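PDB 2GMQ: pheromone response PrgU-like domain-containing protein from Enterococcus faecalis, which is of unknown function but, as a plasmid-encoded PrgU-like protein, probably takes part in the pheromone response of enterococcal conjugative plasmids. Local coordinates for residues N30-N41 with V94-R105. Residues are numbered along the deposited sequence; the frame is centred on the assembly and turned at random. Where two conformers were deposited one is given.
Sequences NTGKLVKVRLKN and VPVFFIKTPINR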
loop_
_atom_site.group_PDB
_atom_site.type_symbol
_atom_site.label_atom_id
_atom_site.label_comp_id
_atom_site.label_asym_id
_atom_site.label_seq_id
_atom_site.Cartn_x
_atom_site.Cartn_y
_atom_site.Cartn_z
ATOM N N ASN A 30 0.502 16.784 14.502
ATOM C CA ASN A 30 0.124 16.113 13.247
ATOM C C ASN A 30 0.151 17.029 12.066
ATOM O O ASN A 30 0.212 16.541 10.972
ATOM C CB ASN A 30 -1.309 15.528 13.327
ATOM C CG ASN A 30 -1.430 14.517 14.395
ATOM O OD1 ASN A 30 -0.528 13.710 14.577
ATOM N ND2 ASN A 30 -2.502 14.578 15.132
ATOM N N THR A 31 0.122 18.353 12.254
ATOM C CA THR A 31 0.045 19.240 11.071
ATOM C C THR A 31 1.182 20.281 11.044
ATOM O O THR A 31 1.219 21.144 10.110
ATOM C CB THR A 31 -1.312 20.039 11.065
ATOM O OG1 THR A 31 -1.475 20.838 12.266
ATOM C CG2 THR A 31 -2.472 19.109 10.946
ATOM N N GLY A 32 2.006 20.310 12.093
ATOM C CA GLY A 32 2.955 21.438 12.257
ATOM C C GLY A 32 4.284 21.057 11.676
ATOM O O GLY A 32 4.375 20.454 10.576
ATOM N N LYS A 33 5.313 21.419 12.433
ATOM C CA LYS A 33 6.723 21.205 12.062
ATOM C C LYS A 33 7.090 19.681 12.045
ATOM O O LYS A 33 6.675 18.886 12.946
ATOM C CB LYS A 33 7.576 21.811 13.179
ATOM C CG LYS A 33 9.038 21.949 12.865
ATOM C CD LYS A 33 9.746 22.724 13.951
ATOM C CE LYS A 33 11.238 23.079 13.561
ATOM N NZ LYS A 33 12.131 21.911 13.345
ATOM N N LEU A 34 7.945 19.289 11.110
ATOM C CA LEU A 34 8.458 17.929 11.104
ATOM C C LEU A 34 9.572 17.807 12.203
ATOM O O LEU A 34 10.585 18.531 12.154
ATOM C CB LEU A 34 9.021 17.597 9.722
ATOM C CG LEU A 34 9.661 16.141 9.588
ATOM C CD1 LEU A 34 8.622 15.058 10.014
ATOM C CD2 LEU A 34 10.121 15.895 8.163
ATOM N N VAL A 35 9.361 16.926 13.170
ATOM C CA VAL A 35 10.226 16.923 14.360
ATOM C C VAL A 35 11.259 15.802 14.130
ATOM O O VAL A 35 12.463 15.981 14.363
ATOM C CB VAL A 35 9.373 16.640 15.648
ATOM C CG1 VAL A 35 10.299 16.305 16.868
ATOM C CG2 VAL A 35 8.464 17.840 15.976
ATOM N N LYS A 36 10.759 14.638 13.719
ATOM C CA LYS A 36 11.685 13.520 13.546
ATOM C C LYS A 36 11.115 12.481 12.557
ATOM O O LYS A 36 9.920 12.512 12.238
ATOM C CB LYS A 36 11.981 12.878 14.919
ATOM C CG LYS A 36 10.766 12.187 15.517
ATOM C CD LYS A 36 11.096 11.331 16.729
ATOM C CE LYS A 36 10.832 12.040 18.051
ATOM N NZ LYS A 36 10.941 10.986 19.215
ATOM N N VAL A 37 12.019 11.652 12.006
ATOM C CA VAL A 37 11.603 10.592 11.085
ATOM C C VAL A 37 12.290 9.320 11.647
ATOM O O VAL A 37 13.439 9.385 12.218
ATOM C CB VAL A 37 12.065 10.802 9.630
ATOM C CG1 VAL A 37 11.666 12.220 9.113
ATOM C CG2 VAL A 37 13.561 10.711 9.507
ATOM N N ARG A 38 11.596 8.204 11.552
ATOM C CA ARG A 38 12.131 6.970 12.001
ATOM C C ARG A 38 12.062 5.993 10.869
ATOM O O ARG A 38 11.033 5.878 10.235
ATOM C CB ARG A 38 11.226 6.569 13.175
ATOM C CG ARG A 38 11.324 5.206 13.668
ATOM C CD ARG A 38 10.076 4.970 14.601
ATOM N NE ARG A 38 9.978 3.545 14.839
ATOM C CZ ARG A 38 10.015 2.962 16.046
ATOM N NH1 ARG A 38 10.124 3.714 17.155
ATOM N NH2 ARG A 38 9.952 1.627 16.135
ATOM N N LEU A 39 13.123 5.205 10.626
ATOM C CA LEU A 39 13.043 4.216 9.566
ATOM C C LEU A 39 12.057 3.117 9.915
ATOM O O LEU A 39 11.971 2.633 11.079
ATOM C CB LEU A 39 14.424 3.527 9.314
ATOM C CG LEU A 39 15.277 4.168 8.226
ATOM C CD1 LEU A 39 14.750 3.989 6.876
ATOM C CD2 LEU A 39 15.470 5.702 8.525
ATOM N N LYS A 40 11.330 2.684 8.894
ATOM C CA LYS A 40 10.444 1.543 9.043
ATOM C C LYS A 40 11.225 0.251 9.318
ATOM O O LYS A 40 12.427 0.138 8.998
ATOM C CB LYS A 40 9.553 1.404 7.816
ATOM C CG LYS A 40 8.299 2.286 7.919
ATOM C CD LYS A 40 7.463 2.121 6.690
ATOM C CE LYS A 40 6.156 2.890 6.791
ATOM N NZ LYS A 40 5.787 3.438 5.467
ATOM N N ASN A 41 10.552 -0.736 9.905
ATOM C CA ASN A 41 11.255 -1.937 10.323
ATOM C C ASN A 41 11.908 -2.711 9.179
ATOM O O ASN A 41 13.062 -3.171 9.303
ATOM C CB ASN A 41 10.343 -2.909 11.119
ATOM C CG ASN A 41 9.893 -2.341 12.469
ATOM O OD1 ASN A 41 10.080 -1.175 12.827
ATOM N ND2 ASN A 41 9.276 -3.219 13.237
ATOM N N VAL A 94 16.028 0.562 15.216
ATOM C CA VAL A 94 15.868 1.311 13.980
ATOM C C VAL A 94 16.405 2.742 14.166
ATOM O O VAL A 94 16.330 3.272 15.270
ATOM C CB VAL A 94 14.373 1.339 13.524
ATOM C CG1 VAL A 94 13.759 -0.056 13.417
ATOM C CG2 VAL A 94 13.516 2.233 14.367
ATOM N N PRO A 95 17.009 3.334 13.101
ATOM C CA PRO A 95 17.566 4.707 13.153
ATOM C C PRO A 95 16.456 5.764 13.210
ATOM O O PRO A 95 15.469 5.616 12.484
ATOM C CB PRO A 95 18.277 4.880 11.801
ATOM C CG PRO A 95 18.187 3.651 11.080
ATOM C CD PRO A 95 17.310 2.647 11.831
ATOM N N VAL A 96 16.699 6.864 13.962
ATOM C CA VAL A 96 15.791 7.984 14.053
ATOM C C VAL A 96 16.643 9.234 13.834
ATOM O O VAL A 96 17.772 9.324 14.410
ATOM C CB VAL A 96 15.205 8.053 15.482
ATOM C CG1 VAL A 96 14.356 9.288 15.691
ATOM C CG2 VAL A 96 14.511 6.711 15.845
ATOM N N PHE A 97 16.076 10.177 13.075
ATOM C CA PHE A 97 16.800 11.468 12.847
ATOM C C PHE A 97 15.905 12.591 13.290
ATOM O O PHE A 97 14.683 12.530 13.049
ATOM C CB PHE A 97 17.082 11.665 11.370
ATOM C CG PHE A 97 18.039 10.645 10.839
ATOM C CD1 PHE A 97 19.429 10.867 10.925
ATOM C CD2 PHE A 97 17.530 9.464 10.215
ATOM C CE1 PHE A 97 20.366 9.921 10.448
ATOM C CE2 PHE A 97 18.457 8.487 9.725
ATOM C CZ PHE A 97 19.854 8.707 9.825
ATOM N N PHE A 98 16.520 13.608 13.879
ATOM C CA PHE A 98 15.740 14.768 14.326
ATOM C C PHE A 98 15.973 15.848 13.318
ATOM O O PHE A 98 17.121 16.173 12.998
ATOM C CB PHE A 98 16.111 15.235 15.697
ATOM C CG PHE A 98 15.678 14.242 16.794
ATOM C CD1 PHE A 98 14.541 14.504 17.553
ATOM C CD2 PHE A 98 16.342 13.051 16.941
ATOM C CE1 PHE A 98 14.113 13.584 18.545
ATOM C CE2 PHE A 98 15.952 12.073 17.945
ATOM C CZ PHE A 98 14.828 12.339 18.737
ATOM N N ILE A 99 14.874 16.373 12.822
ATOM C CA ILE A 99 14.972 17.291 11.682
ATOM C C ILE A 99 15.307 18.708 12.146
ATOM O O ILE A 99 14.538 19.289 12.920
ATOM C CB ILE A 99 13.701 17.250 10.861
ATOM C CG1 ILE A 99 13.400 15.837 10.290
ATOM C CG2 ILE A 99 13.814 18.168 9.644
ATOM C CD1 ILE A 99 14.613 15.187 9.692
ATOM N N LYS A 100 16.353 19.294 11.537
ATOM C CA LYS A 100 16.757 20.689 11.797
ATOM C C LYS A 100 16.129 21.717 10.828
ATOM O O LYS A 100 15.659 22.820 11.259
ATOM C CB LYS A 100 18.297 20.745 11.704
ATOM C CG LYS A 100 18.849 22.232 11.801
ATOM C CD LYS A 100 20.275 22.282 12.143
ATOM C CE LYS A 100 21.131 21.691 11.072
ATOM N NZ LYS A 100 22.619 21.892 11.378
ATOM N N THR A 101 16.193 21.414 9.543
ATOM C CA THR A 101 15.510 22.342 8.565
ATOM C C THR A 101 14.020 22.454 8.914
ATOM O O THR A 101 13.266 21.458 8.928
ATOM C CB THR A 101 15.651 21.804 7.192
ATOM O OG1 THR A 101 17.056 21.716 6.898
ATOM C CG2 THR A 101 14.813 22.699 6.188
ATOM N N PRO A 102 13.524 23.682 9.192
ATOM C CA PRO A 102 12.073 23.795 9.460
ATOM C C PRO A 102 11.225 23.495 8.235
ATOM O O PRO A 102 11.477 24.037 7.117
ATOM C CB PRO A 102 11.915 25.276 9.955
ATOM C CG PRO A 102 13.295 25.635 10.341
ATOM C CD PRO A 102 14.191 24.997 9.332
ATOM N N ILE A 103 10.294 22.563 8.404
ATOM C CA ILE A 103 9.347 22.286 7.341
ATOM C C ILE A 103 8.034 21.854 7.938
ATOM O O ILE A 103 8.044 21.007 8.861
ATOM C CB ILE A 103 9.823 21.273 6.320
ATOM C CG1 ILE A 103 8.769 21.240 5.174
ATOM C CG2 ILE A 103 10.100 19.916 6.986
ATOM C CD1 ILE A 103 9.138 20.702 3.903
ATOM N N ASN A 104 6.923 22.365 7.394
ATOM C CA ASN A 104 5.613 22.006 7.962
ATOM C C ASN A 104 4.837 21.034 7.087
ATOM O O ASN A 104 5.170 20.873 5.890
ATOM C CB ASN A 104 4.776 23.239 8.384
ATOM C CG ASN A 104 5.232 23.867 9.757
ATOM O OD1 ASN A 104 4.387 24.352 10.559
ATOM N ND2 ASN A 104 6.578 24.002 9.935
ATOM N N ARG A 105 3.762 20.449 7.629
ATOM C CA ARG A 105 3.131 19.301 6.956
ATOM C C ARG A 105 2.533 19.802 5.606
ATOM O O ARG A 105 2.567 19.051 4.652
ATOM C CB ARG A 105 2.048 18.638 7.828
ATOM C CG ARG A 105 1.616 17.340 7.169
ATOM C CD ARG A 105 0.897 16.482 8.116
ATOM N NE ARG A 105 0.546 15.216 7.478
ATOM C CZ ARG A 105 0.064 14.249 8.155
ATOM N NH1 ARG A 105 -0.057 14.437 9.460
ATOM N NH2 ARG A 105 -0.255 13.085 7.567
HETATM O O HOH W 1 1.716 23.926 9.796
HETATM O O HOH W 2 11.269 20.770 10.866
HETATM O O HOH W 3 13.453 18.267 15.299
#
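Strands 34-39 and 94-98 run antiparallel at 163°, neighbours in the middle of the four-stranded antiparallel sheet of this PrgU-like domain, with 23-27 and 83-85 flanking them. V37 and F97 form the hydrogen-bonded pair, F97 N giving to V37 O at 2.9 Å and V37 N to F97 O; L39 N to P95 O and I99 N to V35 O carry the pairing outward. Past I99 the second chain swings out around K100-P102 and returns, so that I103 O accepts L34 N at 2.8 Å. A water fills in beside this detour, taking a bond from K33 NZ and from I103 N and giving one to L34 O.

K36, V96, F98 and R38 share one face of the sheet. The K36 chain, bent at chi3 (98°), runs alongside F98, bringing CE to 3.7 Å from CE1 of that ring, while its CB sits above the ring face near the rim. V94 CG2 lies over one face of the R38 guanidinium. Between the two chains L34, a buried residue, sets CG 3.8 Å from I99 CG1 and CB against I103 CG2; strand 71-76 packs against this cluster, L75 on L34 and L73 on I103.

At the far end R105, whose NE forms a salt bridge with E109 of its own chain, stretches its extended chain back to N30, and NH1 donates a hydrogen bond to N30 O at 2.6 Å, the oxygen lying only 5° out of the guanidinium plane.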